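Local coordinates for erythrocyte membrane protein 1 (Plasmodium falciparum, PDB 6S8T) that forms, in the DBLbeta domain described here, an ICAM-1-binding part of a PfEMP1 adhesin through which infected erythrocytes cytoadhere, at residues Ile11-Met19 and Pro413-Glu424; Ile92-Glu100 and Asp108-Gln116. One frame throughout, in Å; residues are numbered along the deposited sequence.

Contact 1 (Ile11-Met19 and Pro413-Glu424)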
loop_
_atom_site.group_PDB
_atom_site.type_symbol
_atom_site.label_atom_id
_atom_site.label_comp_id
_atom_site.label_asym_id
_atom_site.label_seq_id
_atom_site.Cartn_x
_atom_site.Cartn_y
_atom_site.Cartn_z
ATOM N N ILE A 11 27.912 -0.030 -4.434
ATOM C CA ILE A 11 26.550 0.462 -4.271
ATOM C C ILE A 11 25.715 0.182 -5.519
ATOM O O ILE A 11 26.064 0.596 -6.622
ATOM C CB ILE A 11 26.542 1.963 -3.938
ATOM C CG1 ILE A 11 27.159 2.203 -2.560
ATOM C CG2 ILE A 11 25.124 2.514 -3.997
ATOM C CD1 ILE A 11 27.075 3.642 -2.097
ATOM N N TYR A 12 24.606 -0.526 -5.330
ATOM C CA TYR A 12 23.701 -0.889 -6.415
ATOM C C TYR A 12 22.585 0.146 -6.525
ATOM O O TYR A 12 21.983 0.507 -5.507
ATOM C CB TYR A 12 23.106 -2.268 -6.174
ATOM C CG TYR A 12 22.782 -3.043 -7.429
ATOM C CD1 TYR A 12 23.736 -3.853 -8.032
ATOM C CD2 TYR A 12 21.520 -2.975 -8.004
ATOM C CE1 TYR A 12 23.445 -4.568 -9.176
ATOM C CE2 TYR A 12 21.218 -3.685 -9.147
ATOM C CZ TYR A 12 22.185 -4.481 -9.731
ATOM O OH TYR A 12 21.886 -5.191 -10.871
ATOM N N PRO A 13 22.279 0.639 -7.723
ATOM C CA PRO A 13 21.281 1.707 -7.841
ATOM C C PRO A 13 19.871 1.200 -7.569
ATOM O O PRO A 13 19.512 0.078 -7.934
ATOM C CB PRO A 13 21.434 2.175 -9.292
ATOM C CG PRO A 13 21.939 0.968 -10.013
ATOM C CD PRO A 13 22.836 0.253 -9.032
ATOM N N ALA A 14 19.076 2.045 -6.915
ATOM C CA ALA A 14 17.666 1.759 -6.680
ATOM C C ALA A 14 16.869 2.189 -7.904
ATOM O O ALA A 14 16.892 3.364 -8.283
ATOM C CB ALA A 14 17.177 2.486 -5.428
ATOM N N ILE A 15 16.164 1.247 -8.528
ATOM C CA ILE A 15 15.613 1.462 -9.860
ATOM C C ILE A 15 14.108 1.254 -9.934
ATOM O O ILE A 15 13.536 1.392 -11.019
ATOM C CB ILE A 15 16.326 0.578 -10.902
ATOM C CG1 ILE A 15 16.169 -0.901 -10.555
ATOM C CG2 ILE A 15 17.798 0.935 -10.974
ATOM C CD1 ILE A 15 17.063 -1.809 -11.380
ATOM N N ALA A 16 13.441 0.944 -8.819
ATOM C CA ALA A 16 12.000 0.705 -8.869
ATOM C C ALA A 16 11.247 1.926 -9.386
ATOM O O ALA A 16 10.320 1.793 -10.194
ATOM C CB ALA A 16 11.477 0.300 -7.490
ATOM N N ASN A 17 11.641 3.127 -8.950
ATOM C CA ASN A 17 10.919 4.327 -9.364
ATOM C C ASN A 17 11.098 4.603 -10.852
ATOM O O ASN A 17 10.151 5.023 -11.527
ATOM C CB ASN A 17 11.370 5.534 -8.543
ATOM C CG ASN A 17 10.507 6.760 -8.793
ATOM O OD1 ASN A 17 9.458 6.929 -8.171
ATOM N ND2 ASN A 17 10.945 7.617 -9.709
ATOM N N GLN A 18 12.304 4.384 -11.382
ATOM C CA GLN A 18 12.501 4.538 -12.819
ATOM C C GLN A 18 11.745 3.472 -13.602
ATOM O O GLN A 18 11.288 3.737 -14.721
ATOM C CB GLN A 18 13.990 4.506 -13.159
ATOM C CG GLN A 18 14.758 5.717 -12.644
ATOM C CD GLN A 18 16.235 5.668 -12.986
ATOM O OE1 GLN A 18 16.636 5.965 -14.113
ATOM N NE2 GLN A 18 17.055 5.291 -12.010
ATOM N N MET A 19 11.595 2.269 -13.040
ATOM C CA MET A 19 10.758 1.267 -13.692
ATOM C C MET A 19 9.299 1.707 -13.721
ATOM O O MET A 19 8.600 1.494 -14.721
ATOM C CB MET A 19 10.888 -0.086 -12.990
ATOM C CG MET A 19 12.258 -0.745 -13.089
ATOM S SD MET A 19 12.809 -1.047 -14.781
ATOM C CE MET A 19 11.311 -1.681 -15.523
ATOM N N PRO A 413 20.767 -7.578 -6.042
ATOM C CA PRO A 413 20.035 -7.726 -4.775
ATOM C C PRO A 413 18.545 -7.953 -4.953
ATOM O O PRO A 413 17.895 -8.422 -4.012
ATOM C CB PRO A 413 20.312 -6.401 -4.053
ATOM C CG PRO A 413 20.575 -5.430 -5.159
ATOM C CD PRO A 413 21.294 -6.215 -6.224
ATOM N N TYR A 414 17.979 -7.643 -6.122
ATOM C CA TYR A 414 16.539 -7.791 -6.321
ATOM C C TYR A 414 16.086 -9.241 -6.440
ATOM O O TYR A 414 14.886 -9.477 -6.628
ATOM C CB TYR A 414 16.099 -7.011 -7.562
ATOM C CG TYR A 414 16.188 -5.513 -7.388
ATOM C CD1 TYR A 414 15.168 -4.807 -6.769
ATOM C CD2 TYR A 414 17.295 -4.805 -7.838
ATOM C CE1 TYR A 414 15.242 -3.439 -6.600
ATOM C CE2 TYR A 414 17.376 -3.431 -7.677
ATOM C CZ TYR A 414 16.342 -2.757 -7.052
ATOM O OH TYR A 414 16.407 -1.395 -6.882
ATOM N N SER A 415 16.988 -10.217 -6.330
ATOM C CA SER A 415 16.579 -11.611 -6.434
ATOM C C SER A 415 15.966 -12.155 -5.148
ATOM O O SER A 415 15.491 -13.297 -5.149
ATOM C CB SER A 415 17.770 -12.479 -6.851
ATOM O OG SER A 415 18.846 -12.342 -5.939
ATOM N N THR A 416 15.966 -11.382 -4.060
ATOM C CA THR A 416 15.321 -11.774 -2.811
ATOM C C THR A 416 14.536 -10.595 -2.247
ATOM O O THR A 416 14.845 -9.432 -2.512
ATOM C CB THR A 416 16.325 -12.258 -1.747
ATOM O OG1 THR A 416 17.147 -11.163 -1.321
ATOM C CG2 THR A 416 17.207 -13.383 -2.282
ATOM N N ALA A 417 13.510 -10.915 -1.454
ATOM C CA ALA A 417 12.699 -9.870 -0.835
ATOM C C ALA A 417 13.534 -9.012 0.109
ATOM O O ALA A 417 13.374 -7.785 0.150
ATOM C CB ALA A 417 11.517 -10.495 -0.094
ATOM N N ALA A 418 14.434 -9.640 0.869
ATOM C CA ALA A 418 15.334 -8.888 1.740
ATOM C C ALA A 418 16.176 -7.901 0.942
ATOM O O ALA A 418 16.423 -6.776 1.393
ATOM C CB ALA A 418 16.232 -9.848 2.520
ATOM N N GLY A 419 16.631 -8.306 -0.244
ATOM C CA GLY A 419 17.382 -7.386 -1.083
ATOM C C GLY A 419 16.532 -6.235 -1.584
ATOM O O GLY A 419 16.991 -5.090 -1.632
ATOM N N TYR A 420 15.282 -6.521 -1.962
ATOM C CA TYR A 420 14.372 -5.461 -2.386
ATOM C C TYR A 420 14.148 -4.444 -1.269
ATOM O O TYR A 420 14.122 -3.232 -1.521
ATOM C CB TYR A 420 13.037 -6.060 -2.840
ATOM C CG TYR A 420 12.139 -5.077 -3.571
ATOM C CD1 TYR A 420 11.365 -4.147 -2.873
ATOM C CD2 TYR A 420 12.067 -5.077 -4.959
ATOM C CE1 TYR A 420 10.550 -3.246 -3.547
ATOM C CE2 TYR A 420 11.260 -4.185 -5.638
ATOM C CZ TYR A 420 10.506 -3.274 -4.932
ATOM O OH TYR A 420 9.708 -2.391 -5.618
ATOM N N ILE A 421 13.983 -4.917 -0.029
ATOM C CA ILE A 421 13.750 -4.007 1.094
ATOM C C ILE A 421 14.956 -3.096 1.300
ATOM O O ILE A 421 14.815 -1.883 1.484
ATOM C CB ILE A 421 13.414 -4.800 2.373
ATOM C CG1 ILE A 421 12.038 -5.458 2.262
ATOM C CG2 ILE A 421 13.489 -3.900 3.609
ATOM C CD1 ILE A 421 10.899 -4.480 2.066
ATOM N N HIS A 422 16.161 -3.663 1.263
ATOM C CA HIS A 422 17.349 -2.841 1.466
ATOM C C HIS A 422 17.626 -1.906 0.296
ATOM O O HIS A 422 18.401 -0.957 0.458
ATOM C CB HIS A 422 18.564 -3.733 1.739
ATOM C CG HIS A 422 18.557 -4.353 3.103
ATOM N ND1 HIS A 422 18.735 -3.619 4.256
ATOM C CD2 HIS A 422 18.384 -5.637 3.500
ATOM C CE1 HIS A 422 18.674 -4.423 5.303
ATOM N NE2 HIS A 422 18.463 -5.652 4.872
ATOM N N GLN A 423 17.008 -2.135 -0.863
ATOM C CA GLN A 423 17.172 -1.246 -2.008
ATOM C C GLN A 423 16.118 -0.143 -2.047
ATOM O O GLN A 423 16.436 0.999 -2.396
ATOM C CB GLN A 423 17.121 -2.044 -3.315
ATOM C CG GLN A 423 18.370 -2.859 -3.605
ATOM C CD GLN A 423 19.560 -1.994 -3.977
ATOM O OE1 GLN A 423 20.614 -2.070 -3.351
ATOM N NE2 GLN A 423 19.395 -1.169 -5.005
ATOM N N GLU A 424 14.870 -0.461 -1.693
ATOM C CA GLU A 424 13.758 0.462 -1.862
ATOM C C GLU A 424 13.033 0.813 -0.571
ATOM O O GLU A 424 12.185 1.715 -0.588
ATOM C CB GLU A 424 12.733 -0.117 -2.852
ATOM C CG GLU A 424 13.337 -0.643 -4.148
ATOM C CD GLU A 424 13.849 0.468 -5.047
ATOM O OE1 GLU A 424 13.474 1.641 -4.815
ATOM O OE2 GLU A 424 14.621 0.168 -5.986
HETATM O O HOH W 1 22.948 -1.044 -2.919
HETATM O O HOH W 2 13.487 3.611 -6.709
#
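Glu424 reaches across to the backbone N-H groups of Ile15 and Ala16 at the start of helix 16-32, joining the N-terminal end of this Duffy-binding-like domain to the short helix 417-424. Its OE2 accepts from Ala16 N at 3.2 Å, the donor standing above the carboxylate plane, and takes a weak bond from Ile15 N. A bend at chi2 (-71°) folds the carboxylate back towards this helix start. On the anti lone pair of the same oxygen lies Tyr414 OH, which donates to Glu424 OE2 over 2.5 Å. Amide hydrogens at a helix start and a tyrosine hydroxyl would probably favour a charged carboxylate here. Tyr414 lies obliquely to Ile15, whose CG1 is 4.0 Å from Tyr414 CZ. Leu398 and Thr402 of helix 388-402 pack on Ile15.

Further along, Tyr12 turns a ring face to Pro413. Pro413 CD sits over the centre of the Tyr12 ring, 3.6 Å from its centroid and 8° off the normal, a CH-pi contact. The amide of Gln423 works beside it: its NE2 donates to Tyr12 O in a nearly straight bond (166°), the acceptor lying in the amide plane although the donor stands above the carbonyl plane. A water completes the amide's grip, accepting from Tyr12 N and donating to Gln423 OE1 at 2.6 Å.

Contact 2 (Ile92-Glu100 and Asp108-Gln116)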
loop_
_atom_site.group_PDB
_atom_site.type_symbol
_atom_site.label_atom_id
_atom_site.label_comp_id
_atom_site.label_asym_id
_atom_site.label_seq_id
_atom_site.Cartn_x
_atom_site.Cartn_y
_atom_site.Cartn_z
ATOM N N ILE A 92 1.227 1.630 16.538
ATOM C CA ILE A 92 2.401 0.768 16.474
ATOM C C ILE A 92 2.090 -0.564 17.146
ATOM O O ILE A 92 1.580 -0.605 18.273
ATOM C CB ILE A 92 3.606 1.459 17.134
ATOM C CG1 ILE A 92 4.088 2.636 16.282
ATOM C CG2 ILE A 92 4.738 0.472 17.371
ATOM C CD1 ILE A 92 5.243 3.399 16.898
ATOM N N GLY A 93 2.389 -1.661 16.454
ATOM C CA GLY A 93 2.191 -2.991 16.987
ATOM C C GLY A 93 0.941 -3.701 16.508
ATOM O O GLY A 93 0.758 -4.879 16.842
ATOM N N THR A 94 0.075 -3.027 15.749
ATOM C CA THR A 94 -1.124 -3.671 15.224
ATOM C C THR A 94 -0.746 -4.801 14.274
ATOM O O THR A 94 0.003 -4.597 13.313
ATOM C CB THR A 94 -2.009 -2.650 14.502
ATOM O OG1 THR A 94 -2.470 -1.662 15.435
ATOM C CG2 THR A 94 -3.210 -3.337 13.866
ATOM N N GLU A 95 -1.268 -5.995 14.545
ATOM C CA GLU A 95 -0.912 -7.176 13.769
ATOM C C GLU A 95 -1.682 -7.206 12.453
ATOM O O GLU A 95 -2.910 -7.081 12.435
ATOM C CB GLU A 95 -1.189 -8.441 14.581
ATOM C CG GLU A 95 -0.365 -8.541 15.862
ATOM C CD GLU A 95 -0.860 -9.626 16.807
ATOM O OE1 GLU A 95 -1.953 -10.181 16.568
ATOM O OE2 GLU A 95 -0.153 -9.919 17.797
ATOM N N TRP A 96 -0.956 -7.364 11.351
ATOM C CA TRP A 96 -1.595 -7.492 10.047
ATOM C C TRP A 96 -2.279 -8.848 9.938
ATOM O O TRP A 96 -1.734 -9.872 10.362
ATOM C CB TRP A 96 -0.570 -7.333 8.918
ATOM C CG TRP A 96 0.115 -5.988 8.861
ATOM C CD1 TRP A 96 0.397 -5.156 9.911
ATOM C CD2 TRP A 96 0.600 -5.326 7.686
ATOM N NE1 TRP A 96 1.029 -4.021 9.459
ATOM C CE2 TRP A 96 1.165 -4.102 8.097
ATOM C CE3 TRP A 96 0.614 -5.652 6.325
ATOM C CZ2 TRP A 96 1.729 -3.202 7.198
ATOM C CZ3 TRP A 96 1.180 -4.760 5.435
ATOM C CH2 TRP A 96 1.727 -3.547 5.874
ATOM N N LYS A 97 -3.481 -8.861 9.370
ATOM C CA LYS A 97 -4.217 -10.102 9.222
ATOM C C LYS A 97 -4.415 -10.432 7.749
ATOM O O LYS A 97 -4.356 -9.569 6.871
ATOM C CB LYS A 97 -5.573 -10.053 9.940
ATOM C CG LYS A 97 -6.033 -11.422 10.444
ATOM C CD LYS A 97 -6.976 -11.306 11.633
ATOM C CE LYS A 97 -7.003 -12.592 12.454
ATOM N NZ LYS A 97 -6.442 -12.394 13.824
ATOM N N ILE A 98 -4.649 -11.714 7.504
ATOM C CA ILE A 98 -4.794 -12.246 6.158
ATOM C C ILE A 98 -6.165 -11.879 5.598
ATOM O O ILE A 98 -7.139 -11.687 6.333
ATOM C CB ILE A 98 -4.572 -13.774 6.176
ATOM C CG1 ILE A 98 -3.269 -14.116 6.911
ATOM C CG2 ILE A 98 -4.548 -14.350 4.770
ATOM C CD1 ILE A 98 -3.438 -14.434 8.398
ATOM N N GLY A 99 -6.236 -11.765 4.274
ATOM C CA GLY A 99 -7.513 -11.512 3.635
ATOM C C GLY A 99 -8.504 -12.632 3.885
ATOM O O GLY A 99 -8.140 -13.802 4.040
ATOM N N GLU A 100 -9.783 -12.264 3.922
ATOM C CA GLU A 100 -10.833 -13.237 4.189
ATOM C C GLU A 100 -11.180 -14.004 2.919
ATOM O O GLU A 100 -12.357 -14.135 2.557
ATOM C CB GLU A 100 -12.054 -12.545 4.793
ATOM C CG GLU A 100 -11.770 -11.937 6.162
ATOM C CD GLU A 100 -12.922 -11.124 6.708
ATOM O OE1 GLU A 100 -14.050 -11.250 6.186
ATOM O OE2 GLU A 100 -12.696 -10.347 7.660
ATOM N N ASP A 108 -2.005 -16.160 0.032
ATOM C CA ASP A 108 -2.224 -15.215 1.115
ATOM C C ASP A 108 -1.394 -13.960 0.891
ATOM O O ASP A 108 -0.293 -14.011 0.338
ATOM C CB ASP A 108 -1.872 -15.826 2.478
ATOM C CG ASP A 108 -2.806 -16.951 2.870
ATOM O OD1 ASP A 108 -4.031 -16.802 2.681
ATOM O OD2 ASP A 108 -2.314 -17.987 3.363
ATOM N N ALA A 109 -1.945 -12.833 1.332
ATOM C CA ALA A 109 -1.248 -11.551 1.314
ATOM C C ALA A 109 -1.760 -10.746 2.495
ATOM O O ALA A 109 -2.971 -10.560 2.634
ATOM C CB ALA A 109 -1.487 -10.804 0.001
ATOM N N TYR A 110 -0.849 -10.278 3.344
ATOM C CA TYR A 110 -1.256 -9.597 4.566
ATOM C C TYR A 110 -1.721 -8.176 4.260
ATOM O O TYR A 110 -1.074 -7.444 3.502
ATOM C CB TYR A 110 -0.107 -9.598 5.571
ATOM C CG TYR A 110 0.339 -10.997 5.945
ATOM C CD1 TYR A 110 -0.287 -11.696 6.971
ATOM C CD2 TYR A 110 1.368 -11.628 5.255
ATOM C CE1 TYR A 110 0.107 -12.977 7.308
ATOM C CE2 TYR A 110 1.769 -12.911 5.584
ATOM C CZ TYR A 110 1.138 -13.579 6.613
ATOM O OH TYR A 110 1.533 -14.857 6.950
ATOM N N ILE A 111 -2.854 -7.798 4.845
ATOM C CA ILE A 111 -3.511 -6.523 4.564
ATOM C C ILE A 111 -2.951 -5.444 5.485
ATOM O O ILE A 111 -2.988 -5.607 6.715
ATOM C CB ILE A 111 -5.036 -6.641 4.734
ATOM C CG1 ILE A 111 -5.569 -7.883 4.016
ATOM C CG2 ILE A 111 -5.727 -5.382 4.235
ATOM C CD1 ILE A 111 -5.324 -7.882 2.518
ATOM N N PRO A 112 -2.431 -4.341 4.956
ATOM C CA PRO A 112 -1.976 -3.238 5.820
ATOM C C PRO A 112 -3.140 -2.637 6.585
ATOM O O PRO A 112 -4.234 -2.468 6.027
ATOM C CB PRO A 112 -1.383 -2.223 4.830
ATOM C CG PRO A 112 -1.146 -3.008 3.548
ATOM C CD PRO A 112 -2.204 -4.066 3.526
ATOM N N PRO A 113 -2.951 -2.311 7.866
ATOM C CA PRO A 113 -4.028 -1.638 8.617
ATOM C C PRO A 113 -4.502 -0.349 7.969
ATOM O O PRO A 113 -5.696 -0.032 8.048
ATOM C CB PRO A 113 -3.390 -1.378 9.988
ATOM C CG PRO A 113 -2.361 -2.446 10.128
ATOM C CD PRO A 113 -1.822 -2.683 8.735
ATOM N N ARG A 114 -3.602 0.405 7.331
ATOM C CA ARG A 114 -4.024 1.595 6.598
ATOM C C ARG A 114 -5.021 1.237 5.502
ATOM O O ARG A 114 -6.036 1.921 5.327
ATOM C CB ARG A 114 -2.807 2.303 6.004
ATOM C CG ARG A 114 -3.149 3.441 5.054
ATOM C CD ARG A 114 -1.971 3.775 4.157
ATOM N NE ARG A 114 -1.464 2.580 3.488
ATOM C CZ ARG A 114 -2.006 2.049 2.397
ATOM N NH1 ARG A 114 -1.484 0.953 1.860
ATOM N NH2 ARG A 114 -3.072 2.613 1.845
ATOM N N ARG A 115 -4.752 0.154 4.764
ATOM C CA ARG A 115 -5.640 -0.269 3.684
ATOM C C ARG A 115 -6.965 -0.792 4.221
ATOM O O ARG A 115 -8.029 -0.484 3.672
ATOM C CB ARG A 115 -4.951 -1.340 2.834
ATOM C CG ARG A 115 -5.872 -2.082 1.864
ATOM C CD ARG A 115 -6.300 -1.194 0.704
ATOM N NE ARG A 115 -7.261 -1.854 -0.183
ATOM C CZ ARG A 115 -8.582 -1.770 -0.047
ATOM N NH1 ARG A 115 -9.103 -1.060 0.945
ATOM N NH2 ARG A 115 -9.383 -2.397 -0.899
ATOM N N GLN A 116 -6.920 -1.590 5.291
ATOM C CA GLN A 116 -8.138 -2.200 5.817
ATOM C C GLN A 116 -9.153 -1.148 6.256
ATOM O O GLN A 116 -10.362 -1.336 6.081
ATOM C CB GLN A 116 -7.795 -3.129 6.980
ATOM C CG GLN A 116 -9.004 -3.746 7.654
ATOM C CD GLN A 116 -8.619 -4.780 8.687
ATOM O OE1 GLN A 116 -7.639 -5.504 8.519
ATOM N NE2 GLN A 116 -9.386 -4.850 9.770
HETATM O O HOH W 3 -5.170 -12.761 1.874
#
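Trp96 lies over two successive prolines, Pro112 and Pro113, and this CH-pi packing dominates the small beta hairpin formed by 97-98 and 110-111. The CH-pi contacts come first: Pro112 CA sits 3.5 Å from the centroid of the six-membered ring of Trp96, while Pro113 CD is 3.3 Å from that of the five-membered ring, both over the same indole face. With CG anti to its carbonyl carbon (chi1 -62°), Trp96 lays both rings across Pro112, the N-cap residue, and Pro113, the first residue of helix 113-116.

Apolar contacts extend the pairing in both directions. Ile98 runs beside the Tyr110 side chain, pointing the same way, with Ile98 CG1 3.6 Å from Tyr110 CE1; at the other end Thr94 CG2 touches Pro113 CG.

Polar contacts are fewer. Ile111 N donates to Lys97 O at 3.1 Å in an almost straight bond (173°), within an otherwise loosely bonded strand pair. Nearby, a water accepts from Ala109 N and, weakly, from Gly99 N.

Long helices border the hairpin. Trp301 of helix 293-319 meets Trp96 edge to face and Trp297 packs on Ile111 and Pro112, whereas Gln357, Lys360 and Ile361 of helix 335-372 touch Tyr110.

Overall arrangement
Two scales of chain closure coexist in this one domain. Contact 1 brings together segments almost 400 residues apart in sequence, whereas the segments of contact 2 are separated by only seven residues; contact 2 is nested inside the loop that contact 1 closes. Their centres lie 23 Å apart and their nearest atoms about 10 Å, so they do not touch. What links them is shared helices: 293-319 and 335-372 both meet side chains of each contact, and Tyr420 of contact 1 and Tyr110 of contact 2 both pack against helix 335-372. Contact 2 lies nearer the middle of the chain, 11 Å between centres, against 17 Å for contact 1.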